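PDB 1Q5D: P450 epoxidase from Sorangium cellulosum, which is a bacterial cytochrome P450, a haem-containing protein of mostly helical fold with a ligand pocket beside the haem. Local coordinates for residues I382-V396 with R404-S416. Sequence-based numbering, arbitrary orientation.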
# COMPACT_ATOMS: atom_id res chain seq x y z
N ILE A 382 5.50 -12.59 -16.32
CA ILE A 382 6.68 -11.96 -16.91
C ILE A 382 7.89 -12.90 -16.93
O ILE A 382 8.63 -12.94 -17.92
CB ILE A 382 6.99 -10.55 -16.29
CG1 ILE A 382 7.96 -9.78 -17.19
CG2 ILE A 382 7.50 -10.67 -14.87
CD1 ILE A 382 8.10 -8.29 -16.86
N PHE A 383 8.07 -13.66 -15.86
CA PHE A 383 9.18 -14.60 -15.76
C PHE A 383 8.96 -15.90 -16.54
O PHE A 383 9.92 -16.55 -16.94
CB PHE A 383 9.51 -14.92 -14.29
CG PHE A 383 10.37 -13.88 -13.63
CD1 PHE A 383 9.89 -13.12 -12.57
CD2 PHE A 383 11.66 -13.64 -14.10
CE1 PHE A 383 10.67 -12.13 -11.98
CE2 PHE A 383 12.46 -12.67 -13.51
CZ PHE A 383 11.96 -11.92 -12.44
N ARG A 384 7.70 -16.28 -16.75
CA ARG A 384 7.37 -17.45 -17.56
C ARG A 384 7.58 -17.13 -19.03
O ARG A 384 8.06 -17.96 -19.81
CB ARG A 384 5.92 -17.90 -17.34
CG ARG A 384 5.73 -18.90 -16.21
CD ARG A 384 4.40 -19.65 -16.25
NE ARG A 384 3.25 -18.75 -16.12
CZ ARG A 384 2.76 -18.30 -14.97
NH1 ARG A 384 3.32 -18.66 -13.82
NH2 ARG A 384 1.72 -17.50 -14.95
N ARG A 385 7.24 -15.90 -19.41
CA ARG A 385 7.36 -15.47 -20.79
C ARG A 385 8.78 -15.03 -21.14
O ARG A 385 9.20 -15.15 -22.30
CB ARG A 385 6.37 -14.34 -21.07
CG ARG A 385 5.31 -14.70 -22.09
CD ARG A 385 3.98 -15.15 -21.49
NE ARG A 385 2.94 -14.17 -21.77
CZ ARG A 385 1.66 -14.30 -21.45
NH1 ARG A 385 1.20 -15.39 -20.82
NH2 ARG A 385 0.83 -13.32 -21.75
N PHE A 386 9.51 -14.52 -20.15
CA PHE A 386 10.87 -14.05 -20.37
C PHE A 386 11.80 -14.53 -19.24
O PHE A 386 12.31 -13.72 -18.46
CB PHE A 386 10.90 -12.52 -20.50
CG PHE A 386 9.92 -11.98 -21.50
CD1 PHE A 386 8.63 -11.63 -21.11
CD2 PHE A 386 10.28 -11.82 -22.83
CE1 PHE A 386 7.72 -11.14 -22.03
CE2 PHE A 386 9.38 -11.33 -23.76
CZ PHE A 386 8.09 -10.99 -23.36
N PRO A 387 12.02 -15.84 -19.17
CA PRO A 387 12.77 -16.46 -18.07
C PRO A 387 14.22 -16.00 -17.94
O PRO A 387 14.83 -16.15 -16.88
CB PRO A 387 12.71 -17.96 -18.40
CG PRO A 387 12.51 -18.00 -19.88
CD PRO A 387 11.59 -16.83 -20.18
N GLU A 388 14.78 -15.45 -19.02
CA GLU A 388 16.16 -14.99 -19.04
C GLU A 388 16.29 -13.48 -18.77
O GLU A 388 17.37 -12.92 -18.92
CB GLU A 388 16.82 -15.34 -20.37
CG GLU A 388 16.60 -16.78 -20.83
CD GLU A 388 17.06 -17.80 -19.81
OE1 GLU A 388 18.13 -17.60 -19.19
OE2 GLU A 388 16.35 -18.82 -19.62
N MET A 389 15.19 -12.84 -18.37
CA MET A 389 15.19 -11.41 -18.07
C MET A 389 16.34 -11.00 -17.15
O MET A 389 16.64 -11.69 -16.18
CB MET A 389 13.86 -11.01 -17.43
CG MET A 389 13.71 -9.52 -17.11
SD MET A 389 12.15 -9.17 -16.21
CE MET A 389 11.20 -10.61 -16.64
N LYS A 390 16.98 -9.87 -17.45
CA LYS A 390 18.09 -9.37 -16.64
C LYS A 390 17.95 -7.88 -16.38
O LYS A 390 17.43 -7.15 -17.22
CB LYS A 390 19.43 -9.60 -17.36
CG LYS A 390 19.92 -11.03 -17.38
CD LYS A 390 21.45 -11.11 -17.32
CE LYS A 390 22.12 -10.31 -18.44
NZ LYS A 390 23.58 -10.64 -18.56
N LEU A 391 18.43 -7.44 -15.23
CA LEU A 391 18.54 -6.02 -14.90
C LEU A 391 19.49 -5.29 -15.85
O LEU A 391 20.65 -5.67 -15.98
CB LEU A 391 19.09 -5.87 -13.47
CG LEU A 391 18.30 -5.06 -12.45
CD1 LEU A 391 19.20 -4.67 -11.28
CD2 LEU A 391 17.65 -3.83 -13.09
N LYS A 392 19.00 -4.24 -16.50
CA LYS A 392 19.86 -3.46 -17.39
C LYS A 392 20.80 -2.56 -16.59
O LYS A 392 21.96 -2.39 -16.96
CB LYS A 392 19.04 -2.60 -18.36
CG LYS A 392 19.83 -2.14 -19.58
CD LYS A 392 19.25 -0.88 -20.18
CE LYS A 392 19.88 -0.58 -21.54
NZ LYS A 392 19.00 0.27 -22.38
N GLU A 393 20.29 -2.01 -15.50
CA GLU A 393 21.06 -1.11 -14.65
C GLU A 393 20.27 -0.78 -13.39
O GLU A 393 19.08 -1.07 -13.31
CB GLU A 393 21.44 0.16 -15.42
CG GLU A 393 20.61 1.38 -15.09
CD GLU A 393 19.36 1.48 -15.93
OE1 GLU A 393 19.47 1.57 -17.17
OE2 GLU A 393 18.26 1.47 -15.34
N THR A 394 20.95 -0.17 -12.42
CA THR A 394 20.36 0.10 -11.11
C THR A 394 19.02 0.83 -11.21
O THR A 394 18.89 1.83 -11.92
CB THR A 394 21.34 0.91 -10.24
OG1 THR A 394 22.69 0.62 -10.63
CG2 THR A 394 21.28 0.43 -8.79
N PRO A 395 18.02 0.33 -10.49
CA PRO A 395 16.72 1.00 -10.42
C PRO A 395 16.86 2.40 -9.83
O PRO A 395 17.73 2.64 -9.00
CB PRO A 395 15.90 0.11 -9.48
CG PRO A 395 16.91 -0.72 -8.75
CD PRO A 395 18.06 -0.91 -9.69
N VAL A 396 16.01 3.30 -10.27
CA VAL A 396 15.99 4.66 -9.72
C VAL A 396 14.87 4.80 -8.68
O VAL A 396 13.72 4.40 -8.93
CB VAL A 396 15.83 5.70 -10.86
CG1 VAL A 396 15.67 7.13 -10.31
CG2 VAL A 396 17.01 5.60 -11.85
N ARG A 404 9.12 3.70 -0.45
CA ARG A 404 10.41 3.65 -1.10
C ARG A 404 10.10 3.44 -2.59
O ARG A 404 10.27 2.34 -3.12
CB ARG A 404 11.24 2.48 -0.54
CG ARG A 404 11.38 2.45 1.00
CD ARG A 404 11.98 1.13 1.57
NE ARG A 404 13.14 0.72 0.77
CZ ARG A 404 13.49 -0.53 0.54
NH1 ARG A 404 12.79 -1.53 1.07
NH2 ARG A 404 14.55 -0.80 -0.21
N ASN A 405 9.65 4.52 -3.25
CA ASN A 405 9.09 4.40 -4.59
C ASN A 405 10.14 4.20 -5.67
O ASN A 405 11.08 5.00 -5.80
CB ASN A 405 8.21 5.63 -4.92
CG ASN A 405 8.98 6.96 -4.83
OD1 ASN A 405 9.72 7.20 -3.87
ND2 ASN A 405 8.77 7.84 -5.83
N ILE A 406 10.01 3.12 -6.43
CA ILE A 406 10.88 2.91 -7.59
C ILE A 406 10.30 3.65 -8.78
O ILE A 406 9.15 3.42 -9.17
CB ILE A 406 11.00 1.41 -7.93
CG1 ILE A 406 11.61 0.63 -6.77
CG2 ILE A 406 11.88 1.24 -9.17
CD1 ILE A 406 11.63 -0.91 -6.98
N GLU A 407 11.09 4.55 -9.34
CA GLU A 407 10.65 5.35 -10.47
C GLU A 407 10.86 4.63 -11.80
O GLU A 407 10.07 4.81 -12.73
CB GLU A 407 11.37 6.71 -10.47
CG GLU A 407 10.99 7.56 -9.26
CD GLU A 407 11.74 8.89 -9.21
OE1 GLU A 407 11.21 9.82 -8.58
OE2 GLU A 407 12.84 9.00 -9.77
N SER A 408 11.91 3.84 -11.89
CA SER A 408 12.21 3.06 -13.09
C SER A 408 12.96 1.78 -12.73
O SER A 408 13.81 1.76 -11.83
CB SER A 408 13.00 3.90 -14.11
OG SER A 408 14.26 4.27 -13.59
N LEU A 409 12.61 0.70 -13.42
CA LEU A 409 13.25 -0.59 -13.26
C LEU A 409 13.48 -1.14 -14.66
O LEU A 409 12.61 -1.80 -15.24
CB LEU A 409 12.34 -1.53 -12.45
CG LEU A 409 12.87 -2.94 -12.17
CD1 LEU A 409 14.29 -2.90 -11.66
CD2 LEU A 409 11.95 -3.70 -11.18
N ASN A 410 14.63 -0.81 -15.22
CA ASN A 410 14.90 -1.11 -16.62
C ASN A 410 15.53 -2.48 -16.79
O ASN A 410 16.52 -2.81 -16.13
CB ASN A 410 15.78 -0.02 -17.25
CG ASN A 410 14.97 1.21 -17.64
OD1 ASN A 410 15.11 2.27 -17.03
ND2 ASN A 410 14.13 1.07 -18.65
N VAL A 411 14.94 -3.28 -17.67
CA VAL A 411 15.40 -4.64 -17.88
C VAL A 411 15.56 -4.94 -19.37
O VAL A 411 15.07 -4.19 -20.22
CB VAL A 411 14.42 -5.68 -17.29
CG1 VAL A 411 14.21 -5.44 -15.80
CG2 VAL A 411 13.08 -5.66 -18.04
N ILE A 412 16.26 -6.03 -19.65
CA ILE A 412 16.32 -6.60 -20.98
C ILE A 412 15.62 -7.94 -20.91
O ILE A 412 16.07 -8.85 -20.21
CB ILE A 412 17.78 -6.79 -21.42
CG1 ILE A 412 18.53 -5.45 -21.38
CG2 ILE A 412 17.83 -7.42 -22.81
CD1 ILE A 412 19.99 -5.58 -20.99
N LEU A 413 14.50 -8.06 -21.62
CA LEU A 413 13.66 -9.24 -21.50
C LEU A 413 14.33 -10.50 -22.07
O LEU A 413 14.42 -11.52 -21.39
CB LEU A 413 12.29 -9.00 -22.12
CG LEU A 413 11.44 -7.95 -21.39
CD1 LEU A 413 10.25 -7.54 -22.23
CD2 LEU A 413 11.00 -8.45 -20.01
N LYS A 414 14.80 -10.42 -23.31
CA LYS A 414 15.51 -11.55 -23.91
C LYS A 414 16.93 -11.16 -24.32
O LYS A 414 17.17 -10.76 -25.46
CB LYS A 414 14.74 -12.11 -25.12
CG LYS A 414 13.34 -11.54 -25.32
CD LYS A 414 12.68 -12.11 -26.57
CE LYS A 414 12.05 -13.49 -26.30
NZ LYS A 414 11.89 -14.27 -27.57
N PRO A 415 17.87 -11.27 -23.38
CA PRO A 415 19.25 -10.85 -23.62
C PRO A 415 19.99 -11.81 -24.54
O PRO A 415 19.72 -13.01 -24.52
CB PRO A 415 19.89 -10.90 -22.22
CG PRO A 415 18.74 -11.09 -21.26
CD PRO A 415 17.67 -11.80 -22.02
N SER A 416 20.90 -11.27 -25.35
CA SER A 416 21.76 -12.06 -26.23
C SER A 416 22.68 -11.18 -27.07
O SER A 416 22.71 -9.95 -26.92
CB SER A 416 20.94 -12.97 -27.14
OG SER A 416 21.67 -14.15 -27.47
O HOH W 1 13.84 -14.29 -21.74
O HOH W 2 16.51 0.15 -13.78
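With CG beside its backbone N and anti to the carbonyl carbon (chi1 -51°), F386 sets its ring against L413, whose own CG takes the same position (chi1 -66°) and lays the isobutyl group over one ring face. L413 CD1 stands 4.1 Å from the F386 ring centroid, almost on the ring normal, a CH-pi contact; L413 CB presses on CD2 of the ring, and K414 CG comes to the ring edge. M389 runs beside L413, pointing the same way: its chain bends at chi3, bringing CE to 4.0 Å from L413 CD2, while its CG packs on V411 CB. The type I turn F386–M389 leads the chain out of the helix and into an antiparallel ladder. K390 and I412 form a hydrogen-bonded pair, K390 N to I412 O at 3.1 Å and I412 N to K390 O at 2.9 Å, and K392 N continues it to N410 O. The aliphatic part of K392 crosses I412 at about a right angle, CG meeting CD1 at 3.7 Å. A water joins E388 N to L413 O; another links N410 N to E393 OE2, and a register shift of two separates this ladder from the next. There V396 N bonds S408 O at 3.1 Å and V396 O takes E407 N at 2.7 Å, so E407 and S408 both face V396 in a classic beta bulge. Nearby, P395 CB and L391 CD2 both pack on L409 CD1. I382 at the end of helix 368-385 packs on L413, just beyond strand 406-412; that strand pairs with strands 390-391 and 396-397 and, in the same antiparallel sheet, with strand 143-144. F143 touches V411 and L413, L134 of helix 123-137 lies against I382 and F386, and F265 of helix 257-272 meets I406.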